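Local coordinates for protein inactive Zymogen C11 Protease (Parabacteroides distasonis, PDB 6MZO) that is the inactive zymogen of a clostripain-like C11 peptidase, which once activated probably cleaves peptide bonds as a clan CD cysteine protease, at residues A[143-154]-A[169-179]; A[262-270]-A[313-324]. All coordinates share one frame; numbering follows the deposited sequence.

Contact 1. Residues A[143-154]-A[169-179]; sequences INDLASALSKYH and EVAYAFRGCAD
H154 NE2 donates to D179 OD1 over 2.6 Å, with an N-H...O angle of 141°, so the bond is short but bent. The carboxylate oxygen lies in the imidazole plane, yet the nitrogen meets it from above the carboxylate plane. This pair ties together the chain just ahead of strand 155-162 and the start of strand 178-183, neighbouring parallel strands of the mixed sheet. Helices 143-150 and 168-173 belong to the successive beta-alpha-beta crossovers that lead into these strands. Their short segments run side by side, with axes 10.4 Å apart at closest approach and 24° between directions. Were D179 exchanged for an alanine, H154 NE2 would probably lose its acceptor and the imidazole would be freer to turn, since G176 O and C177 O make only looser contacts with it. Water 1 adds a second polar bridge nearby, donating to Y153 O and, at 2.8 Å, to G176 O.

Between the helices the filling is apolar. With CG anti to its own carbonyl carbon (chi1 -68°), F174 lays its ring beside helix 143-150. A147 CB sits over one face, 4.0 Å from the F174 centroid, a CH-pi contact. L146 CG comes to the ring edge, 3.7 Å from F174 CZ, and F160 of strand 155-162 makes an edge-to-face pair with the same ring. From the start of helix 143-150, I143 CG1 packs on A173 CB at 3.8 Å, near the end of helix 168-173, while I143 CD1 reaches back to the E169 carbonyl oxygen and V170 CG2. Where the helices give way to turns, C177 CB faces two carbonyl oxygens, 3.3 Å from L150 O and slightly farther from Y153 O, and its SG rests against L150 CB.

Contact 2. Residues A[262-270]-A[313-324]; sequences LQIMEYLTP and YAYPYPYGSYLP
Y267 reaches from the 262-270 loop onto the beta hairpin formed by strands 310-313 and 321-324, where it joins Y313 and Y315 in an aromatic cluster. Its CB stands over the face of the Y313 ring, 3.7 Å from the centroid, a CH-pi contact. Because CG is anti to the backbone N (chi1 -161°), the ring is carried on toward the hairpin. There CG and CD1 are each 3.6 Å from L323 CD1, a methyl lying over one ring face, with T269 O above the opposite one. The ring presents its edge to the Y313 face, planes 63° apart and centroids separated by 5.8 Å. Farther out, Y267 CE2 touches Y315 CD2 at 3.7 Å and passes near S321 OG, a hydroxyl already bonded to Y315 O.

Polar bonds flank this cluster. Y313 OH donates to M265 O over 2.7 Å, approaching from above the carbonyl plane. Q263 NE2 gives a nearly straight bond (168°) to P324 O at 3.1 Å, on a lone pair, and a second to I264 O, while its OE1 takes N326 N; these bonds fix the amide's rotation. At the other end P270 CG abuts Y315 OH at 3.4 Å, and water 2 links Y267 O, 2.7 Å away, to Y315 N.

The loop thus lies between the hairpin and strand 275-277, to which Q263 and M265 are joined by backbone hydrogen bonds with D277 and L275, while L268 and T269 turn to Y126 of helix 125-128.

Contact 1 and contact 2 lie on opposite sides of the chain's centre, their own centres about 28 Å apart and their nearest atoms about 10 Å apart, without touching. The first lies about 11 Å from the chain centre and the second about 18 Å. Strands 155-162 and 178-183 begin at contact 1 and run toward contact 2: Y164, just past the first strand, bonds Y267 N, and E187, just past the second, bonds A314 N. Contact 2 therefore borders the C-terminal ends of the central parallel strands, where clan CD peptidases usually carry their catalytic residues; contact 1 lies at the other ends.

Contact 1. Residues A[143-154]-A[169-179]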
loop_
_atom_site.group_PDB
_atom_site.type_symbol
_atom_site.label_atom_id
_atom_site.label_comp_id
_atom_site.label_asym_id
_atom_site.label_seq_id
_atom_site.Cartn_x
_atom_site.Cartn_y
_atom_site.Cartn_z
ATOM N N ILE A 143 7.042 -6.982 -4.934
ATOM C CA ILE A 143 7.590 -5.649 -4.858
ATOM C C ILE A 143 8.579 -5.327 -6.023
ATOM O O ILE A 143 8.410 -4.310 -6.714
ATOM C CB ILE A 143 8.186 -5.481 -3.436
ATOM C CG1 ILE A 143 9.055 -4.239 -3.337
ATOM C CG2 ILE A 143 8.895 -6.785 -2.992
ATOM C CD1 ILE A 143 9.522 -3.942 -1.861
ATOM N N ASN A 144 9.531 -6.229 -6.356
ATOM C CA ASN A 144 10.479 -5.813 -7.404
ATOM C C ASN A 144 9.846 -5.604 -8.799
ATOM O O ASN A 144 10.207 -4.641 -9.486
ATOM C CB ASN A 144 11.633 -6.779 -7.535
ATOM C CG ASN A 144 12.616 -6.710 -6.369
ATOM O OD1 ASN A 144 12.386 -6.050 -5.388
ATOM N ND2 ASN A 144 13.699 -7.466 -6.467
ATOM N N ASP A 145 8.928 -6.488 -9.214
ATOM C CA ASP A 145 8.345 -6.362 -10.555
ATOM C C ASP A 145 7.436 -5.155 -10.595
ATOM O O ASP A 145 7.464 -4.380 -11.572
ATOM C CB ASP A 145 7.553 -7.597 -10.946
ATOM C CG ASP A 145 8.443 -8.767 -11.234
ATOM O OD1 ASP A 145 9.642 -8.530 -11.526
ATOM O OD2 ASP A 145 7.946 -9.914 -11.157
ATOM N N LEU A 146 6.657 -4.966 -9.532
ATOM C CA LEU A 146 5.745 -3.824 -9.518
ATOM C C LEU A 146 6.486 -2.465 -9.525
ATOM O O LEU A 146 6.090 -1.536 -10.240
ATOM C CB LEU A 146 4.776 -3.904 -8.328
ATOM C CG LEU A 146 3.645 -2.855 -8.253
ATOM C CD1 LEU A 146 2.768 -2.878 -9.496
ATOM C CD2 LEU A 146 2.819 -3.067 -7.025
ATOM N N ALA A 147 7.539 -2.342 -8.726
ATOM C CA ALA A 147 8.266 -1.099 -8.644
ATOM C C ALA A 147 8.966 -0.884 -9.966
ATOM O O ALA A 147 9.051 0.249 -10.450
ATOM C CB ALA A 147 9.270 -1.163 -7.480
ATOM N N SER A 148 9.482 -1.977 -10.554
ATOM C CA SER A 148 10.133 -1.808 -11.827
ATOM C C SER A 148 9.128 -1.303 -12.874
ATOM O O SER A 148 9.424 -0.384 -13.647
ATOM C CB SER A 148 10.823 -3.125 -12.267
ATOM O OG SER A 148 11.387 -2.921 -13.537
ATOM N N ALA A 149 7.935 -1.881 -12.866
ATOM C CA ALA A 149 6.922 -1.553 -13.872
ATOM C C ALA A 149 6.484 -0.100 -13.726
ATOM O O ALA A 149 6.314 0.577 -14.749
ATOM C CB ALA A 149 5.736 -2.475 -13.739
ATOM N N LEU A 150 6.380 0.380 -12.483
ATOM C CA LEU A 150 5.858 1.742 -12.246
ATOM C C LEU A 150 6.975 2.776 -12.249
ATOM O O LEU A 150 6.706 3.979 -12.276
ATOM C CB LEU A 150 5.069 1.812 -10.909
ATOM C CG LEU A 150 3.800 0.960 -10.825
ATOM C CD1 LEU A 150 3.006 1.238 -9.488
ATOM C CD2 LEU A 150 2.960 1.288 -12.079
ATOM N N SER A 151 8.237 2.337 -12.333
ATOM C CA SER A 151 9.324 3.309 -12.227
ATOM C C SER A 151 9.333 4.349 -13.372
ATOM O O SER A 151 9.877 5.434 -13.176
ATOM C CB SER A 151 10.690 2.608 -12.154
ATOM O OG SER A 151 10.996 2.062 -13.420
ATOM N N LYS A 152 8.704 4.052 -14.523
ATOM C CA LYS A 152 8.608 4.993 -15.642
ATOM C C LYS A 152 7.555 6.099 -15.494
ATOM O O LYS A 152 7.391 6.949 -16.397
ATOM C CB LYS A 152 8.298 4.228 -16.933
ATOM C CG LYS A 152 6.944 3.453 -16.904
ATOM C CD LYS A 152 6.754 2.587 -18.198
ATOM C CE LYS A 152 6.138 1.206 -17.865
ATOM N NZ LYS A 152 7.129 0.215 -17.270
ATOM N N TYR A 153 6.785 6.044 -14.416
ATOM C CA TYR A 153 5.756 7.060 -14.160
ATOM C C TYR A 153 6.095 8.010 -13.047
ATOM O O TYR A 153 7.012 7.788 -12.277
ATOM C CB TYR A 153 4.417 6.413 -13.795
ATOM C CG TYR A 153 3.969 5.436 -14.841
ATOM C CD1 TYR A 153 3.564 5.876 -16.089
ATOM C CD2 TYR A 153 3.903 4.079 -14.552
ATOM C CE1 TYR A 153 3.160 4.985 -17.070
ATOM C CE2 TYR A 153 3.494 3.176 -15.516
ATOM C CZ TYR A 153 3.119 3.632 -16.769
ATOM O OH TYR A 153 2.717 2.716 -17.715
ATOM N N HIS A 154 5.309 9.091 -12.938
ATOM C CA HIS A 154 5.388 9.820 -11.707
ATOM C C HIS A 154 4.008 10.156 -11.196
ATOM O O HIS A 154 3.255 10.923 -11.823
ATOM C CB HIS A 154 6.174 11.119 -11.808
ATOM C CG HIS A 154 6.511 11.647 -10.451
ATOM N ND1 HIS A 154 7.594 11.183 -9.728
ATOM C CD2 HIS A 154 5.839 12.486 -9.630
ATOM C CE1 HIS A 154 7.603 11.765 -8.540
ATOM N NE2 HIS A 154 6.560 12.573 -8.467
ATOM N N GLU A 169 10.455 -1.375 3.162
ATOM C CA GLU A 169 10.903 -1.926 1.910
ATOM C C GLU A 169 10.096 -1.449 0.711
ATOM O O GLU A 169 10.673 -1.188 -0.373
ATOM C CB GLU A 169 10.838 -3.448 1.942
ATOM C CG GLU A 169 11.750 -4.143 3.009
ATOM C CD GLU A 169 11.072 -4.263 4.396
ATOM O OE1 GLU A 169 10.065 -3.608 4.656
ATOM O OE2 GLU A 169 11.639 -5.027 5.188
ATOM N N VAL A 170 8.795 -1.382 0.911
ATOM C CA VAL A 170 7.895 -0.844 -0.142
ATOM C C VAL A 170 8.038 0.649 -0.295
ATOM O O VAL A 170 8.104 1.215 -1.441
ATOM C CB VAL A 170 6.397 -1.243 0.175
ATOM C CG1 VAL A 170 5.394 -0.397 -0.664
ATOM C CG2 VAL A 170 6.225 -2.745 0.037
ATOM N N ALA A 171 8.012 1.381 0.828
ATOM C CA ALA A 171 8.139 2.842 0.671
ATOM C C ALA A 171 9.473 3.171 -0.063
ATOM O O ALA A 171 9.553 4.133 -0.914
ATOM C CB ALA A 171 8.098 3.515 2.041
ATOM N N TYR A 172 10.515 2.390 0.220
ATOM C CA TYR A 172 11.790 2.670 -0.415
ATOM C C TYR A 172 11.730 2.314 -1.904
ATOM O O TYR A 172 12.210 3.091 -2.787
ATOM C CB TYR A 172 12.917 1.872 0.256
ATOM C CG TYR A 172 14.296 2.256 -0.193
ATOM C CD1 TYR A 172 14.823 3.498 0.140
ATOM C CD2 TYR A 172 15.115 1.345 -0.827
ATOM C CE1 TYR A 172 16.148 3.817 -0.207
ATOM C CE2 TYR A 172 16.476 1.668 -1.238
ATOM C CZ TYR A 172 16.942 2.916 -0.855
ATOM O OH TYR A 172 18.214 3.186 -1.224
ATOM N N ALA A 173 11.135 1.166 -2.200
ATOM C CA ALA A 173 11.116 0.685 -3.625
ATOM C C ALA A 173 10.356 1.651 -4.525
ATOM O O ALA A 173 10.726 1.760 -5.734
ATOM C CB ALA A 173 10.480 -0.697 -3.729
ATOM N N PHE A 174 9.316 2.265 -3.984
ATOM C CA PHE A 174 8.472 3.154 -4.817
ATOM C C PHE A 174 8.817 4.610 -4.692
ATOM O O PHE A 174 8.059 5.457 -5.208
ATOM C CB PHE A 174 6.966 2.937 -4.516
ATOM C CG PHE A 174 6.487 1.571 -4.980
ATOM C CD1 PHE A 174 6.620 0.440 -4.140
ATOM C CD2 PHE A 174 5.988 1.396 -6.249
ATOM C CE1 PHE A 174 6.247 -0.820 -4.568
ATOM C CE2 PHE A 174 5.614 0.140 -6.704
ATOM C CZ PHE A 174 5.761 -0.987 -5.860
ATOM N N ARG A 175 9.931 4.940 -4.034
ATOM C CA ARG A 175 10.225 6.363 -3.725
ATOM C C ARG A 175 10.407 7.212 -4.975
ATOM O O ARG A 175 10.194 8.417 -4.915
ATOM C CB ARG A 175 11.484 6.472 -2.844
ATOM C CG ARG A 175 12.778 6.075 -3.555
ATOM C CD ARG A 175 13.877 5.940 -2.467
ATOM N NE ARG A 175 15.190 5.789 -3.033
ATOM C CZ ARG A 175 15.634 4.681 -3.637
ATOM N NH1 ARG A 175 14.826 3.645 -3.730
ATOM N NH2 ARG A 175 16.843 4.599 -4.191
ATOM N N GLY A 176 10.844 6.577 -6.044
ATOM C CA GLY A 176 11.097 7.298 -7.281
ATOM C C GLY A 176 9.889 7.543 -8.158
ATOM O O GLY A 176 9.983 8.453 -9.042
ATOM N N CYS A 177 8.773 6.818 -7.968
ATOM C CA CYS A 177 7.658 7.012 -8.887
ATOM C C CYS A 177 6.402 7.597 -8.245
ATOM O O CYS A 177 5.376 7.747 -8.926
ATOM C CB CYS A 177 7.307 5.714 -9.587
ATOM S SG CYS A 177 6.694 4.522 -8.422
ATOM N N ALA A 178 6.500 7.971 -6.990
ATOM C CA ALA A 178 5.393 8.566 -6.283
ATOM C C ALA A 178 5.849 9.534 -5.227
ATOM O O ALA A 178 6.721 9.257 -4.502
ATOM C CB ALA A 178 4.544 7.499 -5.651
ATOM N N ASP A 179 5.212 10.682 -5.137
ATOM C CA ASP A 179 5.607 11.621 -4.130
ATOM C C ASP A 179 5.254 11.179 -2.716
ATOM O O ASP A 179 5.953 11.460 -1.804
ATOM C CB ASP A 179 5.035 13.001 -4.403
ATOM C CG ASP A 179 5.583 13.620 -5.668
ATOM O OD1 ASP A 179 6.720 13.389 -6.018
ATOM O OD2 ASP A 179 4.844 14.327 -6.313
HETATM O O HOH W 1 9.250 8.779 -11.768
#

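Contact 2. Residues A[262-270]-A[313-324]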
loop_
_atom_site.group_PDB
_atom_site.type_symbol
_atom_site.label_atom_id
_atom_site.label_comp_id
_atom_site.label_asym_id
_atom_site.label_seq_id
_atom_site.Cartn_x
_atom_site.Cartn_y
_atom_site.Cartn_z
ATOM N N LEU A 262 8.983 -8.747 20.116
ATOM C CA LEU A 262 8.701 -7.629 19.210
ATOM C C LEU A 262 7.223 -7.409 18.962
ATOM O O LEU A 262 6.445 -8.350 18.994
ATOM C CB LEU A 262 9.341 -7.849 17.830
ATOM C CG LEU A 262 10.861 -7.826 17.781
ATOM C CD1 LEU A 262 11.339 -8.168 16.330
ATOM C CD2 LEU A 262 11.349 -6.446 18.215
ATOM N N GLN A 263 6.838 -6.155 18.658
ATOM C CA GLN A 263 5.479 -5.886 18.302
ATOM C C GLN A 263 5.159 -6.512 16.933
ATOM O O GLN A 263 5.742 -6.153 15.920
ATOM C CB GLN A 263 5.223 -4.358 18.237
ATOM C CG GLN A 263 3.903 -3.936 17.534
ATOM C CD GLN A 263 2.680 -4.228 18.340
ATOM O OE1 GLN A 263 2.555 -3.793 19.490
ATOM N NE2 GLN A 263 1.761 -4.979 17.774
ATOM N N ILE A 264 4.189 -7.412 16.919
ATOM C CA ILE A 264 3.797 -8.030 15.633
ATOM C C ILE A 264 3.128 -7.023 14.687
ATOM O O ILE A 264 2.331 -6.200 15.158
ATOM C CB ILE A 264 2.816 -9.196 15.890
ATOM C CG1 ILE A 264 3.557 -10.326 16.504
ATOM C CG2 ILE A 264 2.153 -9.699 14.559
ATOM C CD1 ILE A 264 2.587 -11.321 17.129
ATOM N N MET A 265 3.420 -7.106 13.385
ATOM C CA MET A 265 2.616 -6.348 12.394
ATOM C C MET A 265 1.894 -7.319 11.487
ATOM O O MET A 265 0.723 -7.091 11.174
ATOM C CB MET A 265 3.517 -5.381 11.574
ATOM C CG MET A 265 3.894 -4.168 12.446
ATOM S SD MET A 265 2.512 -2.944 12.553
ATOM C CE MET A 265 2.410 -2.619 14.320
ATOM N N GLU A 266 2.574 -8.382 11.070
ATOM C CA GLU A 266 1.972 -9.380 10.194
ATOM C C GLU A 266 1.552 -10.617 10.981
ATOM O O GLU A 266 2.282 -11.086 11.854
ATOM C CB GLU A 266 2.945 -9.771 9.080
ATOM C CG GLU A 266 2.437 -10.877 8.171
ATOM C CD GLU A 266 3.176 -12.186 8.376
ATOM O OE1 GLU A 266 4.423 -12.161 8.448
ATOM O OE2 GLU A 266 2.510 -13.239 8.465
ATOM N N TYR A 267 0.372 -11.142 10.666
ATOM C CA TYR A 267 -0.144 -12.323 11.346
ATOM C C TYR A 267 -0.953 -13.207 10.402
ATOM O O TYR A 267 -2.173 -13.308 10.525
ATOM C CB TYR A 267 -0.999 -11.919 12.549
ATOM C CG TYR A 267 -1.190 -13.024 13.564
ATOM C CD1 TYR A 267 -0.164 -13.385 14.428
ATOM C CD2 TYR A 267 -2.396 -13.706 13.658
ATOM C CE1 TYR A 267 -0.335 -14.394 15.357
ATOM C CE2 TYR A 267 -2.575 -14.717 14.583
ATOM C CZ TYR A 267 -1.541 -15.057 15.430
ATOM O OH TYR A 267 -1.715 -16.061 16.353
ATOM N N LEU A 268 -0.265 -13.845 9.460
ATOM C CA LEU A 268 -0.918 -14.724 8.497
ATOM C C LEU A 268 -0.874 -16.171 8.975
ATOM O O LEU A 268 -1.677 -17.001 8.550
ATOM C CB LEU A 268 -0.254 -14.602 7.124
ATOM C CG LEU A 268 -0.289 -13.217 6.475
ATOM C CD1 LEU A 268 0.870 -13.048 5.505
ATOM C CD2 LEU A 268 -1.618 -12.985 5.775
ATOM N N THR A 269 0.072 -16.463 9.862
ATOM C CA THR A 269 0.231 -17.805 10.409
ATOM C C THR A 269 0.500 -17.681 11.909
ATOM O O THR A 269 0.909 -16.609 12.405
ATOM C CB THR A 269 1.403 -18.559 9.727
ATOM O OG1 THR A 269 2.642 -17.884 9.991
ATOM C CG2 THR A 269 1.206 -18.636 8.234
ATOM N N PRO A 270 0.233 -18.742 12.640
ATOM C CA PRO A 270 0.378 -18.659 14.088
ATOM C C PRO A 270 1.793 -18.857 14.620
ATOM O O PRO A 270 2.009 -18.471 15.744
ATOM C CB PRO A 270 -0.530 -19.786 14.572
ATOM C CG PRO A 270 -0.496 -20.799 13.457
ATOM C CD PRO A 270 -0.544 -19.930 12.229
ATOM N N TYR A 313 -6.931 -9.227 11.857
ATOM C CA TYR A 313 -6.301 -10.191 10.944
ATOM C C TYR A 313 -7.302 -11.226 10.466
ATOM O O TYR A 313 -8.220 -11.624 11.209
ATOM C CB TYR A 313 -5.105 -10.918 11.610
ATOM C CG TYR A 313 -4.055 -9.917 12.021
ATOM C CD1 TYR A 313 -3.089 -9.506 11.110
ATOM C CD2 TYR A 313 -4.082 -9.334 13.302
ATOM C CE1 TYR A 313 -2.129 -8.567 11.444
ATOM C CE2 TYR A 313 -3.138 -8.353 13.647
ATOM C CZ TYR A 313 -2.182 -7.970 12.711
ATOM O OH TYR A 313 -1.238 -7.008 13.074
ATOM N N ALA A 314 -7.091 -11.724 9.250
ATOM C CA ALA A 314 -7.988 -12.760 8.709
ATOM C C ALA A 314 -7.796 -14.112 9.392
ATOM O O ALA A 314 -8.750 -14.883 9.580
ATOM C CB ALA A 314 -7.783 -12.905 7.229
ATOM N N TYR A 315 -6.561 -14.420 9.744
ATOM C CA TYR A 315 -6.290 -15.692 10.388
ATOM C C TYR A 315 -6.770 -15.667 11.826
ATOM O O TYR A 315 -6.425 -14.758 12.550
ATOM C CB TYR A 315 -4.789 -16.015 10.362
ATOM C CG TYR A 315 -4.510 -17.297 11.130
ATOM C CD1 TYR A 315 -4.648 -18.518 10.517
ATOM C CD2 TYR A 315 -4.147 -17.261 12.476
ATOM C CE1 TYR A 315 -4.431 -19.693 11.217
ATOM C CE2 TYR A 315 -3.928 -18.435 13.191
ATOM C CZ TYR A 315 -4.070 -19.642 12.549
ATOM O OH TYR A 315 -3.865 -20.817 13.250
ATOM N N PRO A 316 -7.490 -16.710 12.280
ATOM C CA PRO A 316 -7.920 -17.900 11.541
ATOM C C PRO A 316 -9.322 -17.760 11.017
ATOM O O PRO A 316 -10.180 -17.240 11.728
ATOM C CB PRO A 316 -7.818 -19.032 12.593
ATOM C CG PRO A 316 -8.099 -18.380 13.902
ATOM C CD PRO A 316 -7.662 -16.876 13.735
ATOM N N TYR A 317 -9.532 -18.185 9.769
ATOM C CA TYR A 317 -10.845 -18.192 9.160
ATOM C C TYR A 317 -11.745 -19.099 9.994
ATOM O O TYR A 317 -11.265 -20.016 10.650
ATOM C CB TYR A 317 -10.787 -18.674 7.700
ATOM N N PRO A 318 -13.045 -18.796 10.020
ATOM C CA PRO A 318 -13.520 -17.540 9.439
ATOM C C PRO A 318 -13.685 -16.433 10.489
ATOM O O PRO A 318 -14.171 -15.363 10.157
ATOM C CB PRO A 318 -14.859 -17.943 8.809
ATOM C CG PRO A 318 -14.806 -19.436 8.751
ATOM C CD PRO A 318 -14.098 -19.807 9.998
ATOM N N TYR A 319 -13.247 -16.674 11.727
ATOM C CA TYR A 319 -13.393 -15.676 12.783
ATOM C C TYR A 319 -12.323 -14.548 12.750
ATOM O O TYR A 319 -12.608 -13.409 13.111
ATOM C CB TYR A 319 -13.368 -16.362 14.140
ATOM N N GLY A 320 -11.097 -14.860 12.333
ATOM C CA GLY A 320 -10.032 -13.871 12.351
ATOM C C GLY A 320 -9.506 -13.599 13.759
ATOM O O GLY A 320 -9.982 -14.214 14.729
ATOM N N SER A 321 -8.544 -12.670 13.872
ATOM C CA SER A 321 -7.863 -12.347 15.141
ATOM C C SER A 321 -7.759 -10.841 15.389
ATOM O O SER A 321 -7.589 -10.092 14.455
ATOM C CB SER A 321 -6.452 -12.936 15.136
ATOM O OG SER A 321 -6.537 -14.351 15.093
ATOM N N TYR A 322 -7.855 -10.410 16.643
ATOM C CA TYR A 322 -7.558 -9.019 16.959
ATOM C C TYR A 322 -6.389 -9.043 17.898
ATOM O O TYR A 322 -6.427 -9.698 18.923
ATOM C CB TYR A 322 -8.740 -8.278 17.582
ATOM C CG TYR A 322 -9.912 -8.110 16.645
ATOM C CD1 TYR A 322 -10.841 -9.129 16.484
ATOM C CD2 TYR A 322 -10.082 -6.937 15.917
ATOM C CE1 TYR A 322 -11.915 -8.992 15.622
ATOM C CE2 TYR A 322 -11.161 -6.778 15.045
ATOM C CZ TYR A 322 -12.072 -7.812 14.895
ATOM O OH TYR A 322 -13.151 -7.683 14.040
ATOM N N LEU A 323 -5.338 -8.332 17.538
ATOM C CA LEU A 323 -4.126 -8.307 18.326
ATOM C C LEU A 323 -3.843 -6.867 18.732
ATOM O O LEU A 323 -4.039 -5.950 17.966
ATOM C CB LEU A 323 -2.932 -8.885 17.502
ATOM C CG LEU A 323 -3.052 -10.349 17.078
ATOM C CD1 LEU A 323 -1.837 -10.729 16.207
ATOM C CD2 LEU A 323 -3.124 -11.290 18.258
ATOM N N PRO A 324 -3.310 -6.654 19.922
ATOM C CA PRO A 324 -2.970 -5.345 20.502
ATOM C C PRO A 324 -1.837 -4.646 19.754
ATOM O O PRO A 324 -0.843 -5.269 19.400
ATOM C CB PRO A 324 -2.577 -5.708 21.951
ATOM C CG PRO A 324 -1.980 -7.086 21.774
ATOM C CD PRO A 324 -3.003 -7.739 20.878
HETATM O O HOH W 2 -4.102 -12.978 8.690
#